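Local coordinates for regulator of nonsense transcripts 2 (Homo sapiens, PDB 4CEK), which takes part in nonsense-mediated mRNA decay, probably as a scaffold whose MIF4G domains bind other proteins of the pathway, at residues N209-K213 against H248-M252. Residues are numbered along the deposited sequence; the frame is centred on the assembly and turned at random.
Sequences NIETK and HHIEM
Ile210 and Lys213, one turn apart at the start of helix 210-225, grip the ring of His248 at the start of helix 247-266, where two helices of the all-helical MIF4G domain pack side by side. Each takes a different part of the imidazole. The CD1 methyl of Ile210 lies over one face of the His248 ring in a CH-pi contact, 4.0 Å from its centroid and 17° off the normal. Lys213 instead comes to the edge: its NZ donates a hydrogen bond of 3.0 Å to His248 ND1, only 6° out of the ring plane. Beyond CG the lysine chain is extended, which carries the ammonium up to the ring while the methylenes CD and CE also pass close to ND1. Replacing His248 by an alanine would probably cost Lys213 NZ this acceptor and take away the ring that the CD1 methyl of Ile210 lies over.

With CG1 of Ile210 anti to the backbone N (chi1 -167°), the ethyl branch reaches across to the second helix and wedges between His248 and the next turn. There CG1 lies 3.7 Å from Glu251 OE1, a van der Waals contact with the carboxylate, whose other oxygen, OE2, hydrogen-bonds Tyr294 and is thereby tied to helix 292-305. Deeper in the interface, Met252 adds apolar packing that also involves Phe198 and His201 of helix 185-203. Its CG methylene meets both residues of the first helix, approaching Ile210 CD1 and Lys213 CB to 4.2 Å each.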
loop_
_atom_site.group_PDB
_atom_site.type_symbol
_atom_site.label_atom_id
_atom_site.label_comp_id
_atom_site.label_asym_id
_atom_site.label_seq_id
_atom_site.Cartn_x
_atom_site.Cartn_y
_atom_site.Cartn_z
ATOM N N ASN A 209 -0.893 11.994 13.671
ATOM C CA ASN A 209 0.506 12.104 13.217
ATOM C C ASN A 209 0.741 11.852 11.728
ATOM O O ASN A 209 0.271 10.848 11.190
ATOM C CB ASN A 209 1.411 11.158 14.039
ATOM C CG ASN A 209 0.899 9.709 14.083
ATOM O OD1 ASN A 209 -0.024 9.329 13.354
ATOM N ND2 ASN A 209 1.501 8.896 14.957
ATOM N N ILE A 210 1.491 12.745 11.075
ATOM C CA ILE A 210 1.766 12.621 9.624
ATOM C C ILE A 210 2.404 11.267 9.264
ATOM O O ILE A 210 2.226 10.770 8.152
ATOM C CB ILE A 210 2.636 13.790 9.068
ATOM C CG1 ILE A 210 2.639 13.817 7.520
ATOM C CG2 ILE A 210 4.072 13.688 9.565
ATOM C CD1 ILE A 210 1.284 13.951 6.864
ATOM N N GLU A 211 3.111 10.665 10.218
ATOM C CA GLU A 211 3.816 9.405 9.981
ATOM C C GLU A 211 2.921 8.185 9.722
ATOM O O GLU A 211 3.292 7.324 8.915
ATOM C CB GLU A 211 4.736 9.109 11.157
ATOM C CG GLU A 211 5.828 8.117 10.816
ATOM C CD GLU A 211 6.991 8.198 11.775
ATOM O OE1 GLU A 211 7.338 9.329 12.192
ATOM O OE2 GLU A 211 7.551 7.127 12.098
ATOM N N THR A 212 1.776 8.100 10.413
ATOM C CA THR A 212 0.759 7.067 10.120
ATOM C C THR A 212 0.125 7.296 8.755
ATOM O O THR A 212 -0.055 6.379 7.990
ATOM C CB THR A 212 -0.406 7.073 11.130
ATOM O OG1 THR A 212 0.106 6.948 12.460
ATOM C CG2 THR A 212 -1.376 5.929 10.832
ATOM N N LYS A 213 -0.208 8.542 8.464
ATOM C CA LYS A 213 -0.819 8.899 7.196
ATOM C C LYS A 213 0.097 8.435 6.037
ATOM O O LYS A 213 -0.365 7.867 5.030
ATOM C CB LYS A 213 -1.063 10.406 7.161
ATOM C CG LYS A 213 -1.886 10.920 8.341
ATOM C CD LYS A 213 -2.076 12.441 8.309
ATOM C CE LYS A 213 -3.344 12.901 9.027
ATOM N NZ LYS A 213 -3.843 14.228 8.546
ATOM N N HIS A 248 -1.001 18.876 5.630
ATOM C CA HIS A 248 -0.937 17.408 5.673
ATOM C C HIS A 248 -1.199 16.796 4.305
ATOM O O HIS A 248 -0.570 15.826 3.941
ATOM C CB HIS A 248 -1.799 16.815 6.799
ATOM C CG HIS A 248 -1.079 16.743 8.159
ATOM N ND1 HIS A 248 -1.523 15.979 9.189
ATOM C CD2 HIS A 248 0.099 17.362 8.617
ATOM C CE1 HIS A 248 -0.692 16.120 10.251
ATOM N NE2 HIS A 248 0.301 16.954 9.897
ATOM N N HIS A 249 -2.046 17.403 3.497
ATOM C CA HIS A 249 -2.353 16.854 2.197
ATOM C C HIS A 249 -1.227 16.933 1.198
ATOM O O HIS A 249 -1.158 16.088 0.269
ATOM C CB HIS A 249 -3.587 17.509 1.607
ATOM C CG HIS A 249 -4.825 17.294 2.424
ATOM N ND1 HIS A 249 -6.020 17.833 2.091
ATOM C CD2 HIS A 249 -5.026 16.570 3.605
ATOM C CE1 HIS A 249 -6.937 17.484 3.015
ATOM N NE2 HIS A 249 -6.324 16.702 3.941
ATOM N N ILE A 250 -0.387 17.965 1.338
ATOM C CA ILE A 250 0.775 18.188 0.482
ATOM C C ILE A 250 1.764 17.078 0.781
ATOM O O ILE A 250 2.292 16.489 -0.163
ATOM C CB ILE A 250 1.465 19.576 0.713
ATOM C CG1 ILE A 250 0.623 20.756 0.187
ATOM C CG2 ILE A 250 2.786 19.643 -0.011
ATOM C CD1 ILE A 250 0.998 22.105 0.811
ATOM N N GLU A 251 2.002 16.757 2.061
ATOM C CA GLU A 251 2.968 15.695 2.379
ATOM C C GLU A 251 2.496 14.314 1.939
ATOM O O GLU A 251 3.261 13.546 1.342
ATOM C CB GLU A 251 3.334 15.634 3.836
ATOM C CG GLU A 251 3.531 16.970 4.496
ATOM C CD GLU A 251 4.250 16.859 5.829
ATOM O OE1 GLU A 251 5.205 16.014 5.915
ATOM O OE2 GLU A 251 3.848 17.619 6.767
ATOM N N MET A 252 1.245 13.997 2.224
ATOM C CA MET A 252 0.648 12.725 1.758
ATOM C C MET A 252 0.824 12.609 0.259
ATOM O O MET A 252 1.230 11.571 -0.242
ATOM C CB MET A 252 -0.840 12.641 2.130
ATOM C CG MET A 252 -1.119 12.610 3.644
ATOM S SD MET A 252 -2.901 12.681 4.006
ATOM C CE MET A 252 -3.410 11.183 3.173
#